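Local coordinates for protein amidohydrolase (Xanthomonas campestris pv. campestris, PDB 4DZH) that probably deaminates adenosine-type nucleosides such as 5'-methylthioadenosine, as a zinc-binding member of the amidohydrolase superfamily, at residues Ala78-Pro83 and Ile313-Cys318; Cys135-Tyr140 and Pro224-Thr229; Arg156-Ala161 and Ser195-Pro200. All coordinates share one frame; numbering follows the deposited sequence.

Interaction 1 of 3, residues Ala78-Pro83 and Ile313-Cys318; sequences AHTHNP and IGTDGC. With ZN (zinc ion), chain E; ZN (zinc ion), chain F.
His79, His81 and Asp316 meet at a zinc ion. Both imidazoles bind it through NE2, His79 NE2 at 2.1 Å, and Asp316 adds OD1 at 2.4 Å; His228 and a water that also binds a second zinc ion complete the shell. The paired histidines are the HxH signature of the amidohydrolase superfamily, whose conserved aspartate follows the last barrel strand. Asp316 OD1 also reaches the second zinc ion, which OD2 binds at 2.0 Å, so the carboxylate bridges two metals. His79 runs alongside Asp316, its CG anti to the backbone N (chi1 -174°), with ring and carboxylate planes 35° apart. Second-shell partners orient the ligands: His226 holds His79 ND1, the Asn139 carbonyl holds His81 ND1, and Ser290 holds Asp316 OD2.

Two backbone hydrogen bonds tie the segments: Ala78 N to Ile313 O (2.9 Å) and Asp316 N to His79 O (2.9 Å). Between them Gly314, having no side chain, lets its CA pack 3.8 Å from His79 N. A water that accepts from His81 N donates to Asn82 OD1 and Asp316 O.

The contact joins strand 69-80, beside strand 133-139, to the loop after strand 310-313; helix 114-130 covers Asn82 and Pro83, and helix 326-341 covers Ile313 and Thr315.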
loop_
_atom_site.group_PDB
_atom_site.type_symbol
_atom_site.label_atom_id
_atom_site.label_comp_id
_atom_site.label_asym_id
_atom_site.label_seq_id
_atom_site.Cartn_x
_atom_site.Cartn_y
_atom_site.Cartn_z
ATOM N N ALA A 78 -10.975 -11.627 4.769
ATOM C CA ALA A 78 -11.908 -12.674 4.355
ATOM C C ALA A 78 -11.299 -13.733 3.443
ATOM O O ALA A 78 -12.059 -14.545 2.852
ATOM C CB ALA A 78 -13.153 -11.999 3.686
ATOM N N HIS A 79 -9.963 -13.777 3.308
ATOM C CA HIS A 79 -9.308 -14.883 2.605
ATOM C C HIS A 79 -7.842 -15.021 2.968
ATOM O O HIS A 79 -7.016 -14.239 2.523
ATOM C CB HIS A 79 -9.392 -14.721 1.083
ATOM C CG HIS A 79 -8.859 -15.915 0.341
ATOM N ND1 HIS A 79 -9.427 -17.166 0.453
ATOM C CD2 HIS A 79 -7.770 -16.073 -0.454
ATOM C CE1 HIS A 79 -8.756 -18.025 -0.299
ATOM N NE2 HIS A 79 -7.742 -17.392 -0.866
ATOM N N THR A 80 -7.526 -16.026 3.792
ATOM C CA THR A 80 -6.127 -16.237 4.190
ATOM C C THR A 80 -5.634 -17.664 3.973
ATOM O O THR A 80 -6.400 -18.633 3.975
ATOM C CB THR A 80 -5.889 -15.878 5.684
ATOM O OG1 THR A 80 -6.799 -16.641 6.507
ATOM C CG2 THR A 80 -6.158 -14.373 5.896
ATOM N N HIS A 81 -4.315 -17.796 3.818
ATOM C CA HIS A 81 -3.608 -19.074 3.904
ATOM C C HIS A 81 -2.477 -18.785 4.883
ATOM O O HIS A 81 -1.322 -18.632 4.484
ATOM C CB HIS A 81 -3.031 -19.510 2.541
ATOM C CG HIS A 81 -4.033 -19.551 1.423
ATOM N ND1 HIS A 81 -5.095 -20.437 1.413
ATOM C CD2 HIS A 81 -4.124 -18.833 0.280
ATOM C CE1 HIS A 81 -5.804 -20.258 0.310
ATOM N NE2 HIS A 81 -5.253 -19.269 -0.379
ATOM N N ASN A 82 -2.830 -18.671 6.155
ATOM C CA ASN A 82 -1.910 -17.995 7.075
ATOM C C ASN A 82 -0.544 -18.674 7.396
ATOM O O ASN A 82 0.439 -17.963 7.635
ATOM C CB ASN A 82 -2.672 -17.490 8.333
ATOM C CG ASN A 82 -3.197 -16.057 8.159
ATOM O OD1 ASN A 82 -2.769 -15.297 7.247
ATOM N ND2 ASN A 82 -4.095 -15.653 9.062
ATOM N N PRO A 83 -0.467 -20.012 7.346
ATOM C CA PRO A 83 0.859 -20.621 7.531
ATOM C C PRO A 83 1.865 -20.149 6.476
ATOM O O PRO A 83 3.062 -20.261 6.684
ATOM C CB PRO A 83 0.580 -22.123 7.380
ATOM C CG PRO A 83 -0.822 -22.266 7.901
ATOM C CD PRO A 83 -1.540 -21.020 7.348
ATOM N N ILE A 313 -13.081 -8.273 1.561
ATOM C CA ILE A 313 -11.712 -8.036 1.148
ATOM C C ILE A 313 -10.820 -9.017 1.906
ATOM O O ILE A 313 -11.038 -9.283 3.089
ATOM C CB ILE A 313 -11.307 -6.563 1.440
ATOM C CG1 ILE A 313 -12.117 -5.615 0.553
ATOM C CG2 ILE A 313 -9.780 -6.337 1.197
ATOM C CD1 ILE A 313 -11.948 -4.137 0.873
ATOM N N GLY A 314 -9.868 -9.592 1.185
ATOM C CA GLY A 314 -8.909 -10.506 1.791
ATOM C C GLY A 314 -7.512 -10.273 1.197
ATOM O O GLY A 314 -7.334 -9.642 0.131
ATOM N N THR A 315 -6.491 -10.815 1.840
ATOM C CA THR A 315 -5.108 -10.583 1.427
ATOM C C THR A 315 -4.520 -11.757 0.610
ATOM O O THR A 315 -3.504 -11.557 -0.071
ATOM C CB THR A 315 -4.147 -10.289 2.635
ATOM O OG1 THR A 315 -4.205 -11.395 3.559
ATOM C CG2 THR A 315 -4.520 -8.961 3.366
ATOM N N ASP A 316 -5.093 -12.965 0.741
ATOM C CA ASP A 316 -4.465 -14.199 0.251
ATOM C C ASP A 316 -3.210 -14.412 1.080
ATOM O O ASP A 316 -3.083 -13.818 2.176
ATOM C CB ASP A 316 -4.180 -14.113 -1.285
ATOM C CG ASP A 316 -4.283 -15.465 -2.019
ATOM O OD1 ASP A 316 -4.762 -16.514 -1.521
ATOM O OD2 ASP A 316 -3.916 -15.379 -3.215
ATOM N N GLY A 317 -2.258 -15.177 0.598
ATOM C CA GLY A 317 -1.097 -15.577 1.399
ATOM C C GLY A 317 0.142 -14.719 1.183
ATOM O O GLY A 317 0.231 -13.965 0.200
ATOM N N CYS A 318 1.129 -14.848 2.084
ATOM C CA CYS A 318 2.317 -14.020 2.065
ATOM C C CYS A 318 3.353 -14.421 1.019
ATOM O O CYS A 318 4.384 -13.778 0.955
ATOM C CB CYS A 318 2.977 -13.913 3.447
ATOM S SG CYS A 318 1.940 -13.001 4.624
HETATM ZN ZN ZN E . -6.195 -18.349 -1.855
HETATM ZN ZN ZN F . -3.922 -17.226 -3.869
HETATM O O HOH W 1 -2.630 -15.501 4.484
HETATM O O HOH W 2 0.247 -15.839 4.683
HETATM O O HOH W 3 -5.654 -17.886 -3.748
HETATM O O HOH W 4 -3.679 -17.394 -5.985
#

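Interaction 2 of 3, residues Cys135-Tyr140 and Pro224-Thr229; sequences CVNENY and PVHLHT. With ZN (zinc ion), chain E.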
loop_
_atom_site.group_PDB
_atom_site.type_symbol
_atom_site.label_atom_id
_atom_site.label_comp_id
_atom_site.label_asym_id
_atom_site.label_seq_id
_atom_site.Cartn_x
_atom_site.Cartn_y
_atom_site.Cartn_z
ATOM N N CYS A 135 -10.302 -10.906 12.646
ATOM C CA CYS A 135 -11.031 -12.095 12.194
ATOM C C CYS A 135 -10.485 -12.531 10.827
ATOM O O CYS A 135 -10.155 -11.668 10.003
ATOM C CB CYS A 135 -12.505 -11.713 12.052
ATOM S SG CYS A 135 -13.650 -13.113 11.742
ATOM N N VAL A 136 -10.448 -13.856 10.594
ATOM C CA VAL A 136 -10.010 -14.367 9.301
ATOM C C VAL A 136 -10.959 -15.406 8.804
ATOM O O VAL A 136 -11.730 -15.993 9.594
ATOM C CB VAL A 136 -8.624 -15.059 9.370
ATOM C CG1 VAL A 136 -7.583 -14.041 9.563
ATOM C CG2 VAL A 136 -8.568 -16.137 10.480
ATOM N N ASN A 137 -10.895 -15.588 7.479
ATOM C CA ASN A 137 -11.549 -16.704 6.794
ATOM C C ASN A 137 -10.392 -17.550 6.297
ATOM O O ASN A 137 -9.849 -17.303 5.193
ATOM C CB ASN A 137 -12.333 -16.177 5.610
ATOM C CG ASN A 137 -13.171 -17.240 4.942
ATOM O OD1 ASN A 137 -13.495 -18.283 5.527
ATOM N ND2 ASN A 137 -13.601 -16.943 3.739
ATOM N N GLU A 138 -10.023 -18.550 7.115
ATOM C CA GLU A 138 -8.810 -19.337 6.913
ATOM C C GLU A 138 -9.033 -20.515 5.960
ATOM O O GLU A 138 -10.074 -21.171 5.968
ATOM C CB GLU A 138 -8.373 -19.913 8.277
ATOM C CG GLU A 138 -6.990 -20.566 8.239
ATOM C CD GLU A 138 -5.870 -19.616 7.781
ATOM O OE1 GLU A 138 -5.757 -18.423 8.233
ATOM O OE2 GLU A 138 -5.048 -20.101 7.001
ATOM N N ASN A 139 -8.007 -20.793 5.137
ATOM C CA ASN A 139 -8.151 -21.861 4.153
ATOM C C ASN A 139 -6.812 -22.602 4.066
ATOM O O ASN A 139 -5.933 -22.206 3.302
ATOM C CB ASN A 139 -8.526 -21.171 2.824
ATOM C CG ASN A 139 -8.848 -22.130 1.708
ATOM O OD1 ASN A 139 -8.425 -23.261 1.703
ATOM N ND2 ASN A 139 -9.582 -21.632 0.695
ATOM N N TYR A 140 -6.616 -23.630 4.899
ATOM C CA TYR A 140 -5.339 -24.348 4.885
ATOM C C TYR A 140 -5.462 -25.779 5.440
ATOM O O TYR A 140 -6.465 -26.137 6.111
ATOM C CB TYR A 140 -4.221 -23.615 5.630
ATOM C CG TYR A 140 -2.833 -23.835 4.995
ATOM C CD1 TYR A 140 -2.511 -23.269 3.747
ATOM C CD2 TYR A 140 -1.866 -24.636 5.628
ATOM C CE1 TYR A 140 -1.285 -23.468 3.186
ATOM C CE2 TYR A 140 -0.637 -24.851 5.053
ATOM C CZ TYR A 140 -0.344 -24.261 3.840
ATOM O OH TYR A 140 0.899 -24.454 3.257
ATOM N N PRO A 224 -20.713 -22.754 5.744
ATOM C CA PRO A 224 -20.443 -22.068 4.476
ATOM C C PRO A 224 -19.499 -22.879 3.577
ATOM O O PRO A 224 -18.903 -23.853 4.063
ATOM C CB PRO A 224 -19.751 -20.773 4.933
ATOM C CG PRO A 224 -20.172 -20.600 6.348
ATOM C CD PRO A 224 -20.253 -21.975 6.903
ATOM N N VAL A 225 -19.402 -22.503 2.299
ATOM C CA VAL A 225 -18.506 -23.138 1.331
ATOM C C VAL A 225 -17.520 -22.083 0.817
ATOM O O VAL A 225 -17.918 -21.144 0.176
ATOM C CB VAL A 225 -19.330 -23.749 0.160
ATOM C CG1 VAL A 225 -18.417 -24.358 -0.874
ATOM C CG2 VAL A 225 -20.323 -24.783 0.706
ATOM N N HIS A 226 -16.222 -22.253 1.100
ATOM C CA HIS A 226 -15.185 -21.241 0.797
ATOM C C HIS A 226 -14.363 -21.712 -0.410
ATOM O O HIS A 226 -13.586 -22.662 -0.276
ATOM C CB HIS A 226 -14.280 -21.178 2.037
ATOM C CG HIS A 226 -13.157 -20.176 1.970
ATOM N ND1 HIS A 226 -12.300 -19.968 3.047
ATOM C CD2 HIS A 226 -12.715 -19.360 0.985
ATOM C CE1 HIS A 226 -11.405 -19.054 2.724
ATOM N NE2 HIS A 226 -11.629 -18.667 1.477
ATOM N N LEU A 227 -14.517 -21.058 -1.567
ATOM C CA LEU A 227 -14.010 -21.604 -2.832
ATOM C C LEU A 227 -13.294 -20.576 -3.703
ATOM O O LEU A 227 -13.895 -19.568 -4.118
ATOM C CB LEU A 227 -15.173 -22.188 -3.621
ATOM C CG LEU A 227 -14.936 -22.701 -5.036
ATOM C CD1 LEU A 227 -14.088 -23.934 -4.964
ATOM C CD2 LEU A 227 -16.296 -23.044 -5.716
ATOM N N HIS A 228 -12.027 -20.826 -4.029
ATOM C CA HIS A 228 -11.389 -20.050 -5.103
ATOM C C HIS A 228 -12.171 -20.206 -6.400
ATOM O O HIS A 228 -12.278 -21.334 -6.909
ATOM C CB HIS A 228 -9.951 -20.500 -5.370
ATOM C CG HIS A 228 -9.022 -20.395 -4.198
ATOM N ND1 HIS A 228 -8.509 -21.513 -3.583
ATOM C CD2 HIS A 228 -8.416 -19.330 -3.613
ATOM C CE1 HIS A 228 -7.659 -21.143 -2.641
ATOM N NE2 HIS A 228 -7.582 -19.826 -2.633
ATOM N N THR A 229 -12.676 -19.109 -6.961
ATOM C CA THR A 229 -13.584 -19.206 -8.121
ATOM C C THR A 229 -13.253 -18.187 -9.216
ATOM O O THR A 229 -13.233 -16.972 -8.965
ATOM C CB THR A 229 -15.034 -18.968 -7.665
ATOM O OG1 THR A 229 -15.363 -19.821 -6.563
ATOM C CG2 THR A 229 -16.055 -19.244 -8.817
HETATM ZN ZN ZN E . -6.195 -18.349 -1.855
HETATM O O HOH W 5 -12.968 -20.946 5.632
HETATM O O HOH W 6 -11.001 -22.567 -1.623
HETATM O O HOH W 3 -5.654 -17.886 -3.748
#
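Asn137 and Asn139 on strand 135-139 reach His226 on strand 225-229 across a splayed pair of strands, their axes 9.0 Å apart at closest approach and inclined by 71°, with no direct hydrogen bond between the two segments.

Side chains and water therefore make the join. The His226 imidazole is sandwiched between two amides: Asn137 ND2 lies 3.2 Å above the ring plane, over its centre, and Asn139 ND2 lies 3.6 Å from the opposite face. The Asn137 amide lies roughly parallel to the ring and comes from the opposite direction, whereas the Asn139 amide is steeply turned at 63°. Flat polar amides suit this place because they can cover a ring while their edges serve other partners: Asn137 ND2 donates to the Ala78 carbonyl. His226, trans about its first side-chain bond (chi1 -179°), reaches between the two amides, and its NE2 backs the zinc ligand His79.

In this TIM-barrel fold the metal site lies at the C-terminal ends of the strands, and the rings of His226 and His228, two residues apart, both reach it, His228 as a ligand and His226 as a second-shell residue. His228 binds the zinc ion through NE2 at 2.2 Å, while its ND1 is held by the carbonyl of His201. Its near partner here is Asn139, whose ND2 approaches His228 CE1 obliquely at 3.9 Å.

Two waters bridge the segments. One lies in the plane of the His226 ring, 2.8 Å from His226 ND1, and donates to Asn137 OD1 and Glu138 O, helping to fix the rotation of both ring and amide. The other accepts from Asn139 ND2 at 2.9 Å and from His228 N, and so links the amide to the backbone of the zinc-binding strand.

Interaction 3 of 3, residues Arg156-Ala161 and Ser195-Pro200; sequences RALVGA and STAFAP
Leu158 lies against Ser195 and Ala197 where strands 156-161 and 195-200 run as parallel neighbours in the TIM barrel, joined through helix 174-188 as a beta-alpha-beta unit. Their axes come within 4.2 Å and twist by 40°.

The tightly packed part is the backbone seam. Five hydrogen bonds pass back and forth in the parallel pattern, from Ser195 N to Ala157 O at 3.1 Å through to Ala199 N to Ala161 O at 2.8 Å. CA-H...O contacts supplement them, including Gly160 CA to Ala197 O at 3.4 Å. Small residues suit the later part of this seam. Gly160, with no side chain, leaves its CA 4.1 Å from Ala199 CB, and Ala199 CB lies 3.6 Å from Ala161 O.

On the face shared with Ser195 and Ala197, Leu158 provides the apolar bulk. A chi1 of 178° turns its CG away from the backbone N and carries the branch across to the next strand, with CD1 of Leu158 3.9 Å from Ala197 CB. On the face carrying Val159, Thr196, Ala161 and Phe198, the side chains turn to the surrounding helices. Helix 174-188 packs on Ala161, Thr196 and Phe198, and helix 208-221 meets the broad side chain of Phe198, a large apolar ring suited to packing between strand and helices.

The looser side lies at the start of the pair. Ser195 is partly exposed, and its small polar side chain is suited to that margin; nearby, a salt bridge from Arg156 to Asp380 places the start of its strand. Even so, Ser195 CB still comes 3.9 Å from Leu158 CD1.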
loop_
_atom_site.group_PDB
_atom_site.type_symbol
_atom_site.label_atom_id
_atom_site.label_comp_id
_atom_site.label_asym_id
_atom_site.label_seq_id
_atom_site.Cartn_x
_atom_site.Cartn_y
_atom_site.Cartn_z
ATOM N N ARG A 156 -10.649 -14.453 16.306
ATOM C CA ARG A 156 -11.856 -14.970 15.663
ATOM C C ARG A 156 -11.565 -15.552 14.277
ATOM O O ARG A 156 -10.804 -14.988 13.492
ATOM C CB ARG A 156 -12.893 -13.852 15.551
ATOM C CG ARG A 156 -14.330 -14.369 15.308
ATOM C CD ARG A 156 -15.304 -13.201 15.324
ATOM N NE ARG A 156 -15.227 -12.474 16.585
ATOM C CZ ARG A 156 -15.802 -12.884 17.719
ATOM N NH1 ARG A 156 -16.474 -14.044 17.767
ATOM N NH2 ARG A 156 -15.690 -12.147 18.817
ATOM N N ALA A 157 -12.202 -16.674 13.966
ATOM C CA ALA A 157 -11.939 -17.278 12.661
ATOM C C ALA A 157 -13.067 -18.143 12.175
ATOM O O ALA A 157 -13.668 -18.911 12.929
ATOM C CB ALA A 157 -10.682 -18.134 12.742
ATOM N N LEU A 158 -13.273 -18.067 10.871
ATOM C CA LEU A 158 -14.034 -19.118 10.150
ATOM C C LEU A 158 -12.952 -19.998 9.540
ATOM O O LEU A 158 -12.136 -19.505 8.721
ATOM C CB LEU A 158 -14.903 -18.479 9.053
ATOM C CG LEU A 158 -15.692 -19.509 8.208
ATOM C CD1 LEU A 158 -16.653 -20.349 9.052
ATOM C CD2 LEU A 158 -16.473 -18.826 7.081
ATOM N N VAL A 159 -12.881 -21.256 9.979
ATOM C CA VAL A 159 -11.757 -22.128 9.622
ATOM C C VAL A 159 -12.225 -23.145 8.615
ATOM O O VAL A 159 -13.203 -23.867 8.854
ATOM C CB VAL A 159 -11.190 -22.843 10.865
ATOM C CG1 VAL A 159 -10.096 -23.834 10.456
ATOM C CG2 VAL A 159 -10.624 -21.820 11.840
ATOM N N GLY A 160 -11.554 -23.179 7.474
ATOM C CA GLY A 160 -11.996 -24.098 6.433
ATOM C C GLY A 160 -11.342 -25.466 6.456
ATOM O O GLY A 160 -10.121 -25.581 6.655
ATOM N N ALA A 161 -12.141 -26.489 6.173
ATOM C CA ALA A 161 -11.653 -27.846 6.028
ATOM C C ALA A 161 -11.416 -28.066 4.532
ATOM O O ALA A 161 -12.354 -28.077 3.725
ATOM C CB ALA A 161 -12.728 -28.849 6.565
ATOM N N SER A 195 -15.758 -20.818 14.082
ATOM C CA SER A 195 -16.737 -21.559 13.293
ATOM C C SER A 195 -16.015 -22.268 12.141
ATOM O O SER A 195 -14.829 -21.982 11.843
ATOM C CB SER A 195 -17.837 -20.634 12.760
ATOM O OG SER A 195 -18.594 -20.094 13.836
ATOM N N THR A 196 -16.733 -23.177 11.486
ATOM C CA THR A 196 -16.091 -24.006 10.484
ATOM C C THR A 196 -16.790 -23.924 9.139
ATOM O O THR A 196 -17.993 -23.652 9.066
ATOM C CB THR A 196 -16.013 -25.476 10.922
ATOM O OG1 THR A 196 -17.335 -26.033 11.060
ATOM C CG2 THR A 196 -15.245 -25.599 12.261
ATOM N N ALA A 197 -16.021 -24.158 8.077
ATOM C CA ALA A 197 -16.574 -24.103 6.710
ATOM C C ALA A 197 -15.952 -25.220 5.896
ATOM O O ALA A 197 -14.922 -25.765 6.287
ATOM C CB ALA A 197 -16.201 -22.754 6.052
ATOM N N PHE A 198 -16.597 -25.598 4.789
ATOM C CA PHE A 198 -15.929 -26.423 3.811
ATOM C C PHE A 198 -15.098 -25.541 2.910
ATOM O O PHE A 198 -15.536 -24.456 2.524
ATOM C CB PHE A 198 -16.950 -27.173 2.984
ATOM C CG PHE A 198 -17.493 -28.408 3.679
ATOM C CD1 PHE A 198 -16.748 -29.593 3.697
ATOM C CD2 PHE A 198 -18.723 -28.376 4.336
ATOM C CE1 PHE A 198 -17.236 -30.727 4.346
ATOM C CE2 PHE A 198 -19.217 -29.503 4.987
ATOM C CZ PHE A 198 -18.490 -30.684 4.993
ATOM N N ALA A 199 -13.907 -26.013 2.556
ATOM C CA ALA A 199 -13.031 -25.286 1.656
ATOM C C ALA A 199 -12.589 -26.167 0.487
ATOM O O ALA A 199 -11.408 -26.543 0.391
ATOM C CB ALA A 199 -11.811 -24.739 2.412
ATOM N N PRO A 200 -13.516 -26.482 -0.419
ATOM C CA PRO A 200 -13.010 -27.126 -1.634
ATOM C C PRO A 200 -11.994 -26.199 -2.328
ATOM O O PRO A 200 -12.166 -24.966 -2.381
ATOM C CB PRO A 200 -14.272 -27.312 -2.472
ATOM C CG PRO A 200 -15.199 -26.177 -2.041
ATOM C CD PRO A 200 -14.923 -26.085 -0.520
#

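Every touching residue of interactions 1 and 2 is buried; interaction 3 is buried except at partly exposed Ser195. Its strands pair by regular backbone bonds and apolar contacts. Interactions 1 and 2 instead rely on polar side chains, waters and metal, and share one zinc ion, with His79, His81 and Asp316 from the first and His228 from the second. Strand 133-139 stands between strands 69-80 and 156-163 in one sheet: Glu138 reaches Thr80 through OE1 and Leu158 O through its backbone N. Phe198 O also meets His226 N, so interaction 3 joins both strands of interaction 2. Interactions 1 and 3 do not touch, their nearest atoms being about 6 Å apart.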